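Local atomic coordinates of major capsid protein P2 (PDB entry 2VVF), a protein that forms the trimeric, double jelly-roll building block of the outer protein shell of the membrane-containing marine bacteriophage PM2. Residues L34-V47 and S57-N69. Sequence-based numbering, arbitrary orientation.
Sequences LRYSGVTPSQIKNV and STYKTLNDLILEN
V47 O accepts from Y59 N over 2.8 Å in a fairly straight bond (160°), and the CA-H of T58 also points to it. V47 N answers to Y59 O, closing an antiparallel hydrogen-bonded pair whose side chains meet CB to CB at 3.8 Å. The Y59 ring passes D64 CB, which lies in plane at its edge, and its hydroxyl donates to E68 OE1 from the syn side, somewhat out of the carboxylate plane. Toward the corner at K60 the pairing continues less regularly: N46 N meets K60 O from above the carbonyl plane, 46° out of it, whereas L62 N lies in the plane of the I44 carbonyl, 2.9 Å from I44 O. T61 OG1 caps the coming helix by accepting from N63 N (3.1 Å), which also makes a weak bond to P41 O. L62 CB lies beside I44 CB, and CG, anti to the backbone N (chi1 -157°), sends CD1 to V47 CG2 and CD2 to L34 CD2 (3.8 Å). One helical turn on, I66 CD1 abuts P41 CG at 3.4 Å, with the Y36 hydroxyl oxygen close by. The contact thus joins the hairpin of strands 44-51 and 54-59, at the edge of a four-stranded jelly-roll sheet, to helix 63-71 and the end of strand 28-37 in the facing sheet; V81 of strand 80-84 packs on both L62 and I66, while K178, by a salt bridge to D64, and R147, by hydrogen bonds to S57 OG and T58 O, tie it to the second jelly roll.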
loop_
_atom_site.group_PDB
_atom_site.type_symbol
_atom_site.label_atom_id
_atom_site.label_comp_id
_atom_site.label_asym_id
_atom_site.label_seq_id
_atom_site.Cartn_x
_atom_site.Cartn_y
_atom_site.Cartn_z
ATOM N N LEU A 34 11.223 11.659 17.922
ATOM C CA LEU A 34 11.319 12.533 19.083
ATOM C C LEU A 34 10.214 12.258 20.096
ATOM O O LEU A 34 9.036 12.481 19.822
ATOM C CB LEU A 34 11.292 14.004 18.657
ATOM C CG LEU A 34 11.297 15.037 19.788
ATOM C CD1 LEU A 34 12.624 15.018 20.531
ATOM C CD2 LEU A 34 10.996 16.428 19.249
ATOM N N ARG A 35 10.607 11.776 21.269
ATOM C CA ARG A 35 9.662 11.485 22.338
ATOM C C ARG A 35 9.522 12.715 23.228
ATOM O O ARG A 35 10.515 13.339 23.593
ATOM C CB ARG A 35 10.141 10.284 23.160
ATOM C CG ARG A 35 9.153 9.816 24.216
ATOM C CD ARG A 35 9.614 8.523 24.869
ATOM N NE ARG A 35 9.333 7.354 24.039
ATOM C CZ ARG A 35 8.113 6.892 23.786
ATOM N NH1 ARG A 35 7.052 7.502 24.293
ATOM N NH2 ARG A 35 7.953 5.820 23.024
ATOM N N TYR A 36 8.286 13.073 23.556
ATOM C CA TYR A 36 8.028 14.246 24.381
ATOM C C TYR A 36 7.004 13.969 25.472
ATOM O O TYR A 36 6.107 13.141 25.309
ATOM C CB TYR A 36 7.545 15.409 23.512
ATOM C CG TYR A 36 6.232 15.134 22.809
ATOM C CD1 TYR A 36 6.205 14.604 21.524
ATOM C CD2 TYR A 36 5.019 15.382 23.441
ATOM C CE1 TYR A 36 5.006 14.337 20.883
ATOM C CE2 TYR A 36 3.815 15.116 22.809
ATOM C CZ TYR A 36 3.813 14.595 21.531
ATOM O OH TYR A 36 2.617 14.334 20.902
ATOM N N SER A 37 7.138 14.686 26.581
ATOM C CA SER A 37 6.225 14.560 27.709
ATOM C C SER A 37 6.398 15.777 28.612
ATOM O O SER A 37 7.478 16.363 28.673
ATOM C CB SER A 37 6.493 13.267 28.484
ATOM O OG SER A 37 7.512 13.446 29.452
ATOM N N GLY A 38 5.323 16.172 29.287
ATOM C CA GLY A 38 5.364 17.340 30.158
ATOM C C GLY A 38 5.326 18.612 29.314
ATOM O O GLY A 38 5.617 19.706 29.797
ATOM N N VAL A 39 4.966 18.451 28.045
ATOM C CA VAL A 39 4.878 19.570 27.115
ATOM C C VAL A 39 4.049 19.165 25.902
ATOM O O VAL A 39 4.053 18.003 25.502
ATOM C CB VAL A 39 6.280 20.059 26.686
ATOM C CG1 VAL A 39 6.992 18.992 25.859
ATOM C CG2 VAL A 39 6.175 21.356 25.906
ATOM N N THR A 40 3.338 20.127 25.322
ATOM C CA THR A 40 2.523 19.866 24.142
ATOM C C THR A 40 3.322 20.178 22.881
ATOM O O THR A 40 4.270 20.963 22.915
ATOM C CB THR A 40 1.194 20.650 24.177
ATOM O OG1 THR A 40 1.412 21.994 23.728
ATOM C CG2 THR A 40 0.622 20.673 25.585
ATOM N N PRO A 41 2.944 19.553 21.770
ATOM C CA PRO A 41 3.633 19.779 20.505
ATOM C C PRO A 41 3.582 21.256 20.129
ATOM O O PRO A 41 4.513 21.787 19.522
ATOM C CB PRO A 41 2.814 18.949 19.513
ATOM C CG PRO A 41 2.237 17.858 20.337
ATOM C CD PRO A 41 1.941 18.479 21.672
ATOM N N SER A 42 2.492 21.915 20.508
ATOM C CA SER A 42 2.313 23.333 20.222
ATOM C C SER A 42 3.192 24.188 21.134
ATOM O O SER A 42 3.404 25.372 20.874
ATOM C CB SER A 42 0.842 23.731 20.375
ATOM O OG SER A 42 -0.007 22.610 20.198
ATOM N N GLN A 43 3.706 23.575 22.195
ATOM C CA GLN A 43 4.573 24.275 23.136
ATOM C C GLN A 43 6.038 24.182 22.714
ATOM O O GLN A 43 6.913 24.784 23.336
ATOM C CB GLN A 43 4.373 23.752 24.561
ATOM C CG GLN A 43 3.412 24.593 25.391
ATOM C CD GLN A 43 2.853 23.846 26.585
ATOM O OE1 GLN A 43 3.217 22.697 26.843
ATOM N NE2 GLN A 43 1.961 24.497 27.325
ATOM N N ILE A 44 6.294 23.431 21.648
ATOM C CA ILE A 44 7.641 23.301 21.097
ATOM C C ILE A 44 7.669 24.181 19.853
ATOM O O ILE A 44 7.316 23.739 18.758
ATOM C CB ILE A 44 7.983 21.838 20.761
ATOM C CG1 ILE A 44 7.917 20.971 22.020
ATOM C CG2 ILE A 44 9.356 21.748 20.115
ATOM C CD1 ILE A 44 9.071 21.187 22.973
ATOM N N LYS A 45 8.031 25.445 20.042
ATOM C CA LYS A 45 8.008 26.424 18.963
ATOM C C LYS A 45 9.293 26.593 18.161
ATOM O O LYS A 45 10.363 26.139 18.561
ATOM C CB LYS A 45 7.540 27.781 19.493
ATOM C CG LYS A 45 6.421 27.694 20.519
ATOM C CD LYS A 45 6.323 28.970 21.343
ATOM C CE LYS A 45 7.558 29.160 22.209
ATOM N NZ LYS A 45 7.597 30.508 22.844
ATOM N N ASN A 46 9.160 27.267 17.024
ATOM C CA ASN A 46 10.276 27.559 16.134
ATOM C C ASN A 46 11.225 26.388 15.911
ATOM O O ASN A 46 12.407 26.462 16.236
ATOM C CB ASN A 46 11.035 28.798 16.610
ATOM C CG ASN A 46 10.107 29.947 16.961
ATOM O OD1 ASN A 46 9.195 30.278 16.200
ATOM N ND2 ASN A 46 10.315 30.546 18.130
ATOM N N VAL A 47 10.701 25.316 15.327
ATOM C CA VAL A 47 11.508 24.144 15.028
ATOM C C VAL A 47 12.247 24.371 13.714
ATOM O O VAL A 47 11.629 24.570 12.670
ATOM C CB VAL A 47 10.650 22.869 14.980
ATOM C CG1 VAL A 47 11.531 21.641 14.794
ATOM C CG2 VAL A 47 9.810 22.749 16.244
ATOM N N SER A 57 14.470 23.234 6.808
ATOM C CA SER A 57 13.027 23.187 7.009
ATOM C C SER A 57 12.659 23.928 8.288
ATOM O O SER A 57 13.456 24.001 9.226
ATOM C CB SER A 57 12.544 21.737 7.094
ATOM O OG SER A 57 12.584 21.110 5.825
ATOM N N THR A 58 11.448 24.475 8.325
ATOM C CA THR A 58 10.989 25.211 9.494
ATOM C C THR A 58 9.552 24.862 9.876
ATOM O O THR A 58 8.685 24.708 9.015
ATOM C CB THR A 58 11.170 26.732 9.311
ATOM O OG1 THR A 58 10.410 27.429 10.304
ATOM C CG2 THR A 58 10.698 27.166 7.934
ATOM N N TYR A 59 9.308 24.749 11.178
ATOM C CA TYR A 59 7.976 24.462 11.696
ATOM C C TYR A 59 7.653 25.471 12.792
ATOM O O TYR A 59 8.408 25.605 13.754
ATOM C CB TYR A 59 7.921 23.052 12.291
ATOM C CG TYR A 59 8.129 21.936 11.290
ATOM C CD1 TYR A 59 7.046 21.281 10.718
ATOM C CD2 TYR A 59 9.407 21.512 10.948
ATOM C CE1 TYR A 59 7.231 20.250 9.817
ATOM C CE2 TYR A 59 9.601 20.483 10.047
ATOM C CZ TYR A 59 8.510 19.856 9.485
ATOM O OH TYR A 59 8.703 18.832 8.588
ATOM N N LYS A 60 6.537 26.179 12.649
ATOM C CA LYS A 60 6.121 27.153 13.659
ATOM C C LYS A 60 6.066 26.469 15.020
ATOM O O LYS A 60 6.528 27.013 16.020
ATOM C CB LYS A 60 4.752 27.737 13.310
ATOM C CG LYS A 60 4.575 29.189 13.713
ATOM C CD LYS A 60 3.292 29.762 13.135
ATOM C CE LYS A 60 2.619 30.706 14.114
ATOM N NZ LYS A 60 1.160 30.437 14.226
ATOM N N THR A 61 5.505 25.264 15.038
ATOM C CA THR A 61 5.420 24.453 16.250
ATOM C C THR A 61 5.541 22.980 15.874
ATOM O O THR A 61 5.374 22.613 14.711
ATOM C CB THR A 61 4.132 24.724 17.051
ATOM O OG1 THR A 61 3.097 23.836 16.615
ATOM C CG2 THR A 61 3.678 26.161 16.874
ATOM N N LEU A 62 5.846 22.143 16.859
ATOM C CA LEU A 62 5.995 20.712 16.620
ATOM C C LEU A 62 4.691 20.083 16.137
ATOM O O LEU A 62 4.693 18.996 15.563
ATOM C CB LEU A 62 6.493 20.004 17.882
ATOM C CG LEU A 62 7.193 18.662 17.670
ATOM C CD1 LEU A 62 8.431 18.829 16.800
ATOM C CD2 LEU A 62 7.552 18.031 19.007
ATOM N N ASN A 63 3.581 20.774 16.370
ATOM C CA ASN A 63 2.271 20.283 15.958
ATOM C C ASN A 63 2.140 20.243 14.440
ATOM O O ASN A 63 1.356 19.467 13.897
ATOM C CB ASN A 63 1.157 21.142 16.555
ATOM C CG ASN A 63 -0.213 20.521 16.370
ATOM O OD1 ASN A 63 -0.422 19.350 16.680
ATOM N ND2 ASN A 63 -1.151 21.302 15.845
ATOM N N ASP A 64 2.910 21.088 13.764
ATOM C CA ASP A 64 2.888 21.142 12.310
ATOM C C ASP A 64 3.569 19.910 11.719
ATOM O O ASP A 64 3.275 19.504 10.593
ATOM C CB ASP A 64 3.559 22.422 11.808
ATOM C CG ASP A 64 2.610 23.606 11.792
ATOM O OD1 ASP A 64 2.573 24.351 12.796
ATOM O OD2 ASP A 64 1.890 23.778 10.783
ATOM N N LEU A 65 4.471 19.310 12.493
ATOM C CA LEU A 65 5.162 18.103 12.057
ATOM C C LEU A 65 4.219 16.917 12.230
ATOM O O LEU A 65 4.251 15.960 11.455
ATOM C CB LEU A 65 6.439 17.887 12.871
ATOM C CG LEU A 65 7.228 16.608 12.567
ATOM C CD1 LEU A 65 7.769 16.620 11.145
ATOM C CD2 LEU A 65 8.352 16.405 13.570
ATOM N N ILE A 66 3.363 17.006 13.245
ATOM C CA ILE A 66 2.376 15.968 13.518
ATOM C C ILE A 66 1.329 15.970 12.407
ATOM O O ILE A 66 0.875 14.917 11.963
ATOM C CB ILE A 66 1.712 16.178 14.891
ATOM C CG1 ILE A 66 2.686 15.830 16.019
ATOM C CG2 ILE A 66 0.440 15.352 14.997
ATOM C CD1 ILE A 66 2.168 16.178 17.398
ATOM N N LEU A 67 0.958 17.167 11.961
ATOM C CA LEU A 67 -0.026 17.332 10.899
ATOM C C LEU A 67 0.561 16.919 9.553
ATOM O O LEU A 67 -0.135 16.374 8.696
ATOM C CB LEU A 67 -0.517 18.779 10.851
ATOM C CG LEU A 67 -1.261 19.248 12.103
ATOM C CD1 LEU A 67 -1.673 20.701 11.983
ATOM C CD2 LEU A 67 -2.469 18.365 12.367
ATOM N N GLU A 68 1.853 17.172 9.377
ATOM C CA GLU A 68 2.543 16.801 8.150
ATOM C C GLU A 68 2.497 15.287 7.975
ATOM O O GLU A 68 2.276 14.785 6.873
ATOM C CB GLU A 68 3.997 17.274 8.202
ATOM C CG GLU A 68 4.912 16.604 7.192
ATOM C CD GLU A 68 6.290 17.233 7.162
ATOM O OE1 GLU A 68 6.370 18.480 7.152
ATOM O OE2 GLU A 68 7.290 16.483 7.167
ATOM N N ASN A 69 2.709 14.566 9.072
ATOM C CA ASN A 69 2.691 13.107 9.051
ATOM C C ASN A 69 1.265 12.578 8.923
ATOM O O ASN A 69 1.021 11.585 8.235
ATOM C CB ASN A 69 3.354 12.543 10.312
ATOM C CG ASN A 69 4.839 12.852 10.378
ATOM O OD1 ASN A 69 5.502 12.998 9.349
ATOM N ND2 ASN A 69 5.370 12.948 11.592
#